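Long-range contacts in inositol dehydrogenase (Lactobacillus casei, PDB 4MKX), which probably oxidises scyllo-inositol with NAD as the cofactor, as a dehydrogenase of the Gfo/Idh/MocA family: residues T207-D212 with L241-M246; L45-S50 with A79-V84. All coordinates share one frame; numbering follows the deposited sequence.

Interaction 1: residues T207-D212 with L241-M246; sequences TGKEID and LEDKTM
I211 and L241 form a non-hydrogen-bonded antiparallel pair with their CA atoms 4.2 Å apart, and beyond it the chain folds into a type I turn from L241 to K244; E242 N donates to E210 O at 3.0 Å. The polar grip comes from K209. Its chain is extended beyond CG and crosses D243 at about a right angle, bringing NZ to 2.9 Å from D243 OD2 in a salt bridge on the syn side, 30° out of the carboxylate plane. T245 OG1 donates to the other oxygen, D243 OD1, at 2.7 Å, so both carboxylate oxygens are engaged. D161 is a second partner of K209, and R221 of the second subunit forms a further salt bridge with D243, so the acidic end of this turn faces the subunit interface. On the apolar side, L241 CD1 meets I211 CG1 at 4.1 Å, while helix 197-207 packs on both side chains. A water joins D212 OD2, 2.9 Å away, to L241 O. The turn, with K244 at positive phi (75°) and L241 N bonded to T245 O, fits a type I turn with a G1 bulge, closing the beta hairpin of strands 234-241 and 246-252.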
ATOM      1  N   THR A 207     -18.760 -19.394  -4.207  1.00 19.14           N
ATOM      2  CA  THR A 207     -20.132 -19.341  -3.694  1.00 21.41           C
ATOM      3  C   THR A 207     -20.812 -20.703  -3.575  1.00 25.79           C
ATOM      4  O   THR A 207     -21.578 -20.934  -2.637  1.00 28.64           O
ATOM      5  CB  THR A 207     -21.036 -18.426  -4.538  1.00 18.53           C
ATOM      6  OG1 THR A 207     -21.161 -18.935  -5.867  1.00 18.13           O
ATOM      7  CG2 THR A 207     -20.482 -17.012  -4.589  1.00 17.91           C
ATOM      8  N   GLY A 208     -20.530 -21.598  -4.518  1.00 19.70           N
ATOM      9  CA  GLY A 208     -21.280 -22.839  -4.636  1.00 21.69           C
ATOM     10  C   GLY A 208     -22.623 -22.655  -5.327  1.00 24.50           C
ATOM     11  O   GLY A 208     -23.439 -23.582  -5.387  1.00 24.80           O
ATOM     12  N   LYS A 209     -22.849 -21.462  -5.878  1.00 24.82           N
ATOM     13  CA  LYS A 209     -24.141 -21.112  -6.457  1.00 20.27           C
ATOM     14  C   LYS A 209     -24.029 -20.932  -7.972  1.00 22.69           C
ATOM     15  O   LYS A 209     -22.920 -20.777  -8.494  1.00 21.88           O
ATOM     16  CB  LYS A 209     -24.665 -19.835  -5.775  1.00 22.84           C
ATOM     17  CG  LYS A 209     -24.499 -19.840  -4.240  1.00 26.48           C
ATOM     18  CD  LYS A 209     -24.587 -18.429  -3.604  1.00 29.76           C
ATOM     19  CE  LYS A 209     -24.266 -18.445  -2.096  1.00 28.72           C
ATOM     20  NZ  LYS A 209     -24.310 -17.086  -1.438  1.00 27.56           N
ATOM     21  N   GLU A 210     -25.159 -20.974  -8.686  1.00 20.70           N
ATOM     22  CA  GLU A 210     -25.163 -20.770 -10.139  1.00 16.75           C
ATOM     23  C   GLU A 210     -25.612 -19.350 -10.505  1.00 16.67           C
ATOM     24  O   GLU A 210     -26.246 -18.670  -9.702  1.00 21.39           O
ATOM     25  CB  GLU A 210     -26.090 -21.752 -10.863  1.00 21.79           C
ATOM     26  CG  GLU A 210     -25.734 -23.231 -10.728  1.00 22.83           C
ATOM     27  CD  GLU A 210     -24.293 -23.541 -11.062  1.00 25.38           C
ATOM     28  OE1 GLU A 210     -23.778 -23.041 -12.094  1.00 24.07           O
ATOM     29  OE2 GLU A 210     -23.681 -24.319 -10.293  1.00 30.42           O
ATOM     30  N   ILE A 211     -25.291 -18.932 -11.727  1.00 17.00           N
ATOM     31  CA  ILE A 211     -25.679 -17.606 -12.227  1.00 16.70           C
ATOM     32  C   ILE A 211     -27.052 -17.683 -12.896  1.00 18.25           C
ATOM     33  O   ILE A 211     -27.276 -18.534 -13.762  1.00 19.50           O
ATOM     34  CB  ILE A 211     -24.647 -17.071 -13.234  1.00 18.41           C
ATOM     35  CG1 ILE A 211     -23.277 -16.919 -12.553  1.00 21.59           C
ATOM     36  CG2 ILE A 211     -25.105 -15.740 -13.825  1.00 17.73           C
ATOM     37  CD1 ILE A 211     -22.098 -17.078 -13.484  1.00 18.69           C
ATOM     38  N   ASP A 212     -27.957 -16.783 -12.505  1.00 18.78           N
ATOM     39  CA  ASP A 212     -29.335 -16.808 -13.003  1.00 17.63           C
ATOM     40  C   ASP A 212     -29.524 -15.914 -14.220  1.00 19.78           C
ATOM     41  O   ASP A 212     -29.837 -16.388 -15.306  1.00 21.70           O
ATOM     42  CB  ASP A 212     -30.314 -16.407 -11.901  1.00 21.66           C
ATOM     43  CG  ASP A 212     -31.770 -16.539 -12.334  1.00 23.10           C
ATOM     44  OD1 ASP A 212     -32.061 -17.397 -13.194  1.00 32.11           O
ATOM     45  OD2 ASP A 212     -32.615 -15.791 -11.809  1.00 30.68           O
ATOM     46  N   LEU A 241     -27.212 -14.020  -9.113  1.00 13.85           N
ATOM     47  CA  LEU A 241     -27.078 -15.469  -8.935  1.00 18.15           C
ATOM     48  C   LEU A 241     -28.387 -16.023  -8.369  1.00 20.84           C
ATOM     49  O   LEU A 241     -29.297 -15.257  -8.049  1.00 19.60           O
ATOM     50  CB  LEU A 241     -25.902 -15.788  -8.022  1.00 19.07           C
ATOM     51  CG  LEU A 241     -24.495 -15.814  -8.635  1.00 19.57           C
ATOM     52  CD1 LEU A 241     -24.116 -14.532  -9.377  1.00 22.72           C
ATOM     53  CD2 LEU A 241     -23.472 -16.123  -7.551  1.00 23.89           C
ATOM     54  N   GLU A 242     -28.478 -17.346  -8.243  0.85 22.05           N
ATOM     55  CA  GLU A 242     -29.736 -17.999  -7.862  0.85 23.84           C
ATOM     56  C   GLU A 242     -30.338 -17.559  -6.524  0.85 22.22           C
ATOM     57  O   GLU A 242     -31.561 -17.601  -6.353  0.85 25.47           O
ATOM     58  CB  GLU A 242     -29.560 -19.521  -7.870  0.85 23.53           C
ATOM     59  CG  GLU A 242     -28.807 -20.039  -6.663  0.85 26.14           C
ATOM     60  CD  GLU A 242     -28.438 -21.496  -6.789  0.85 30.15           C
ATOM     61  OE1 GLU A 242     -29.197 -22.254  -7.438  0.85 29.88           O
ATOM     62  OE2 GLU A 242     -27.377 -21.875  -6.247  0.85 28.69           O
ATOM     63  N   ASP A 243     -29.501 -17.146  -5.575  1.00 24.17           N
ATOM     64  CA  ASP A 243     -29.982 -16.734  -4.261  1.00 21.38           C
ATOM     65  C   ASP A 243     -29.969 -15.216  -4.113  1.00 17.95           C
ATOM     66  O   ASP A 243     -29.992 -14.695  -2.999  1.00 26.76           O
ATOM     67  CB  ASP A 243     -29.126 -17.349  -3.162  1.00 27.71           C
ATOM     68  CG  ASP A 243     -27.704 -16.848  -3.200  1.00 28.31           C
ATOM     69  OD1 ASP A 243     -27.171 -16.717  -4.327  1.00 27.07           O
ATOM     70  OD2 ASP A 243     -27.136 -16.583  -2.117  1.00 29.98           O
ATOM     71  N   LYS A 244     -29.944 -14.537  -5.258  1.00 23.19           N
ATOM     72  CA  LYS A 244     -29.934 -13.076  -5.349  1.00 19.99           C
ATOM     73  C   LYS A 244     -28.565 -12.486  -5.001  1.00 20.98           C
ATOM     74  O   LYS A 244     -28.464 -11.293  -4.719  1.00 23.95           O
ATOM     75  CB  LYS A 244     -31.040 -12.441  -4.502  1.00 25.60           C
ATOM     76  CG  LYS A 244     -32.442 -12.961  -4.819  1.00 25.35           C
ATOM     77  CD  LYS A 244     -32.920 -12.463  -6.163  1.00 28.23           C
ATOM     78  CE  LYS A 244     -34.404 -12.750  -6.374  0.68 28.31           C
ATOM     79  NZ  LYS A 244     -34.625 -14.106  -6.940  0.89 31.23           N
ATOM     80  N   THR A 245     -27.531 -13.333  -5.036  1.00 23.34           N
ATOM     81  CA  THR A 245     -26.143 -12.881  -4.872  1.00 21.71           C
ATOM     82  C   THR A 245     -25.780 -12.055  -6.073  1.00 16.57           C
ATOM     83  O   THR A 245     -26.232 -12.334  -7.187  1.00 17.30           O
ATOM     84  CB  THR A 245     -25.150 -14.067  -4.813  1.00 17.53           C
ATOM     85  OG1 THR A 245     -25.396 -14.824  -3.633  1.00 15.99           O
ATOM     86  CG2 THR A 245     -23.694 -13.579  -4.792  1.00 19.34           C
ATOM     87  N   MET A 246     -24.928 -11.058  -5.872  1.00 10.24           N
ATOM     88  CA  MET A 246     -24.610 -10.176  -6.970  1.00  9.45           C
ATOM     89  C   MET A 246     -23.197 -10.431  -7.437  1.00  8.66           C
ATOM     90  O   MET A 246     -22.331 -10.753  -6.642  1.00 10.79           O
ATOM     91  CB  MET A 246     -24.765  -8.733  -6.511  1.00 10.05           C
ATOM     92  CG  MET A 246     -26.169  -8.443  -6.036  1.00 10.72           C
ATOM     93  SD  MET A 246     -26.339  -6.811  -5.323  1.00 14.07           S
ATOM     94  CE  MET A 246     -25.582  -7.031  -3.739  1.00 13.92           C
TER
HETATM   95  O   HOH W   1     -32.081 -15.126  -9.029  1.00 30.77           O

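Interaction 2: residues L45-S50 with A79-V84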
ATOM      1  N   LEU A  45       7.550 -35.853 -20.391  1.00 18.56           N
ATOM      2  CA  LEU A  45       6.907 -35.452 -21.640  1.00 17.56           C
ATOM      3  C   LEU A  45       7.403 -36.386 -22.734  1.00 19.43           C
ATOM      4  O   LEU A  45       8.538 -36.272 -23.198  1.00 18.35           O
ATOM      5  CB  LEU A  45       7.204 -33.993 -21.990  1.00 18.71           C
ATOM      6  CG  LEU A  45       6.339 -33.436 -23.126  1.00 19.17           C
ATOM      7  CD1 LEU A  45       4.891 -33.366 -22.700  1.00 18.46           C
ATOM      8  CD2 LEU A  45       6.830 -32.076 -23.563  1.00 21.11           C
ATOM      9  N   GLN A  46       6.538 -37.312 -23.129  1.00 17.50           N
ATOM     10  CA  GLN A  46       6.911 -38.417 -24.003  1.00 15.74           C
ATOM     11  C   GLN A  46       6.607 -38.119 -25.465  1.00 22.94           C
ATOM     12  O   GLN A  46       7.382 -38.467 -26.362  1.00 20.17           O
ATOM     13  CB  GLN A  46       6.156 -39.671 -23.569  1.00 16.83           C
ATOM     14  CG  GLN A  46       6.287 -40.837 -24.537  1.00 19.35           C
ATOM     15  CD  GLN A  46       7.644 -41.512 -24.468  1.00 26.75           C
ATOM     16  OE1 GLN A  46       8.456 -41.219 -23.592  1.00 28.18           O
ATOM     17  NE2 GLN A  46       7.889 -42.430 -25.393  1.00 26.08           N
ATOM     18  N   ALA A  47       5.474 -37.465 -25.707  1.00 18.64           N
ATOM     19  CA  ALA A  47       5.012 -37.261 -27.072  1.00 19.94           C
ATOM     20  C   ALA A  47       4.410 -35.875 -27.254  1.00 17.74           C
ATOM     21  O   ALA A  47       3.920 -35.271 -26.296  1.00 17.48           O
ATOM     22  CB  ALA A  47       3.994 -38.322 -27.440  1.00 16.69           C
ATOM     23  N   ALA A  48       4.460 -35.373 -28.485  1.00 17.80           N
ATOM     24  CA  ALA A  48       3.841 -34.098 -28.834  1.00 17.87           C
ATOM     25  C   ALA A  48       3.146 -34.231 -30.184  1.00 23.29           C
ATOM     26  O   ALA A  48       3.637 -34.942 -31.070  1.00 24.12           O
ATOM     27  CB  ALA A  48       4.879 -32.988 -28.880  1.00 21.41           C
ATOM     28  N   THR A  49       2.002 -33.563 -30.329  1.00 19.46           N
ATOM     29  CA  THR A  49       1.286 -33.501 -31.606  1.00 23.74           C
ATOM     30  C   THR A  49       1.176 -32.054 -32.049  1.00 24.14           C
ATOM     31  O   THR A  49       0.784 -31.192 -31.265  1.00 21.50           O
ATOM     32  CB  THR A  49      -0.140 -34.056 -31.487  1.00 21.85           C
ATOM     33  OG1 THR A  49      -0.090 -35.457 -31.208  1.00 20.29           O
ATOM     34  CG2 THR A  49      -0.931 -33.834 -32.783  1.00 21.01           C
ATOM     35  N   SER A  50       1.545 -31.788 -33.298  1.00 22.96           N
ATOM     36  CA  SER A  50       1.325 -30.487 -33.916  1.00 29.78           C
ATOM     37  C   SER A  50       1.422 -30.638 -35.426  1.00 33.96           C
ATOM     38  O   SER A  50       2.119 -31.523 -35.923  1.00 30.98           O
ATOM     39  CB  SER A  50       2.346 -29.461 -33.432  1.00 30.37           C
ATOM     40  OG  SER A  50       2.171 -28.230 -34.108  1.00 31.00           O
ATOM     41  N   ALA A  79       1.402 -43.725 -29.347  1.00 22.59           N
ATOM     42  CA  ALA A  79       2.466 -43.253 -28.458  1.00 19.58           C
ATOM     43  C   ALA A  79       2.497 -44.011 -27.135  1.00 16.20           C
ATOM     44  O   ALA A  79       1.487 -44.563 -26.695  1.00 20.41           O
ATOM     45  CB  ALA A  79       2.350 -41.741 -28.210  1.00 18.96           C
ATOM     46  N   ASP A  80       3.662 -44.045 -26.501  1.00 18.36           N
ATOM     47  CA  ASP A  80       3.780 -44.690 -25.202  1.00 19.80           C
ATOM     48  C   ASP A  80       3.428 -43.693 -24.103  1.00 19.04           C
ATOM     49  O   ASP A  80       4.305 -43.221 -23.383  1.00 20.04           O
ATOM     50  CB  ASP A  80       5.201 -45.218 -24.993  1.00 20.48           C
ATOM     51  CG  ASP A  80       5.354 -45.991 -23.699  1.00 22.95           C
ATOM     52  OD1 ASP A  80       4.333 -46.478 -23.158  1.00 28.52           O
ATOM     53  OD2 ASP A  80       6.506 -46.126 -23.229  1.00 33.35           O
ATOM     54  N   ILE A  81       2.143 -43.375 -23.978  1.00 18.97           N
ATOM     55  CA  ILE A  81       1.704 -42.371 -23.011  1.00 17.98           C
ATOM     56  C   ILE A  81       0.562 -42.889 -22.144  1.00 18.21           C
ATOM     57  O   ILE A  81      -0.183 -43.784 -22.562  1.00 19.75           O
ATOM     58  CB  ILE A  81       1.261 -41.081 -23.714  1.00 17.87           C
ATOM     59  CG1 ILE A  81       0.082 -41.341 -24.660  1.00 19.36           C
ATOM     60  CG2 ILE A  81       2.425 -40.447 -24.466  1.00 17.23           C
ATOM     61  CD1 ILE A  81      -0.383 -40.074 -25.395  1.00 16.44           C
ATOM     62  N   ASP A  82       0.417 -42.313 -20.950  1.00 16.40           N
ATOM     63  CA  ASP A  82      -0.633 -42.703 -20.012  1.00 14.40           C
ATOM     64  C   ASP A  82      -1.705 -41.619 -19.953  1.00 16.58           C
ATOM     65  O   ASP A  82      -2.836 -41.875 -19.540  1.00 18.29           O
ATOM     66  CB  ASP A  82      -0.044 -42.859 -18.616  1.00 17.52           C
ATOM     67  CG  ASP A  82       1.128 -43.818 -18.586  1.00 22.12           C
ATOM     68  OD1 ASP A  82       0.960 -44.961 -19.063  1.00 26.25           O
ATOM     69  OD2 ASP A  82       2.214 -43.423 -18.108  1.00 23.13           O
ATOM     70  N   ALA A  83      -1.323 -40.415 -20.359  1.00 15.56           N
ATOM     71  CA  ALA A  83      -2.172 -39.229 -20.196  1.00 12.38           C
ATOM     72  C   ALA A  83      -1.903 -38.204 -21.279  1.00 14.33           C
ATOM     73  O   ALA A  83      -0.835 -38.210 -21.899  1.00 16.39           O
ATOM     74  CB  ALA A  83      -1.943 -38.615 -18.817  1.00 15.31           C
ATOM     75  N   VAL A  84      -2.863 -37.298 -21.492  1.00 13.39           N
ATOM     76  CA  VAL A  84      -2.709 -36.271 -22.508  1.00 12.54           C
ATOM     77  C   VAL A  84      -2.985 -34.893 -21.917  1.00 11.34           C
ATOM     78  O   VAL A  84      -3.802 -34.767 -21.014  1.00 14.59           O
ATOM     79  CB  VAL A  84      -3.661 -36.489 -23.703  1.00 15.73           C
ATOM     80  CG1 VAL A  84      -3.394 -37.826 -24.366  1.00 18.19           C
ATOM     81  CG2 VAL A  84      -5.109 -36.415 -23.256  1.00 20.01           C
TER
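Apolar contacts centre on A47, whose CB lies 3.9 Å from A79 CB and 4.0 Å from I81 CG2. The same I81 methyl also lies against the aliphatic part of Q46, 3.9 Å from its CG. The segments share no direct polar bond; Q46 CG comes within 3.3 Å of D80 O, a carbon against a buried carbonyl with no polar partner in the model. The glutamine has CG anti to the backbone N (chi1 171°) and then bends at chi2 (75°), which carries its amide obliquely across D80, NE2 3.9 Å from D80 CB, with amide and carboxylate planes 76° apart. The link is indirect: E67 OE2 accepts from both Q46 NE2 and D80 N. Replacing Q46 with an alanine would probably cost E67 OE2 the amide donor and uncover the I81 methyl and D80 O. Within 79-84, I81 N makes a weak bond to A79 O, 3.0 Å away, in an inverse gamma turn centred on D80, whose carboxylate forms a salt bridge with K19. Strand 18-23 lies between strands 43-49 and 83-86 in the parallel sheet, and the turn joins helix 72-78 to strand 83-86, in the beta-alpha-beta crossover from strand 67-69, as in a Rossmann fold.

How the interactions relate
Interaction 2 comes first along the chain and closes before interaction 1 opens, so the two are in series. Their centres are 40 Å apart and their nearest atoms about 25 Å, on opposite sides of the chain's centre, with no touch between them. They share no sheet: interaction 2 belongs to the parallel six-stranded sheet of the NAD-binding Rossmann range, whereas interaction 1 sits where strand 211-219 begins and strand 234-241 ends, neighbours in the mixed sheet of the C-terminal range. Another subunit reaches interaction 1 but does not touch the segments of interaction 2. The pair thus samples both halves of this two-domain design, one presumably nucleotide-binding, the other contributing to the assembly.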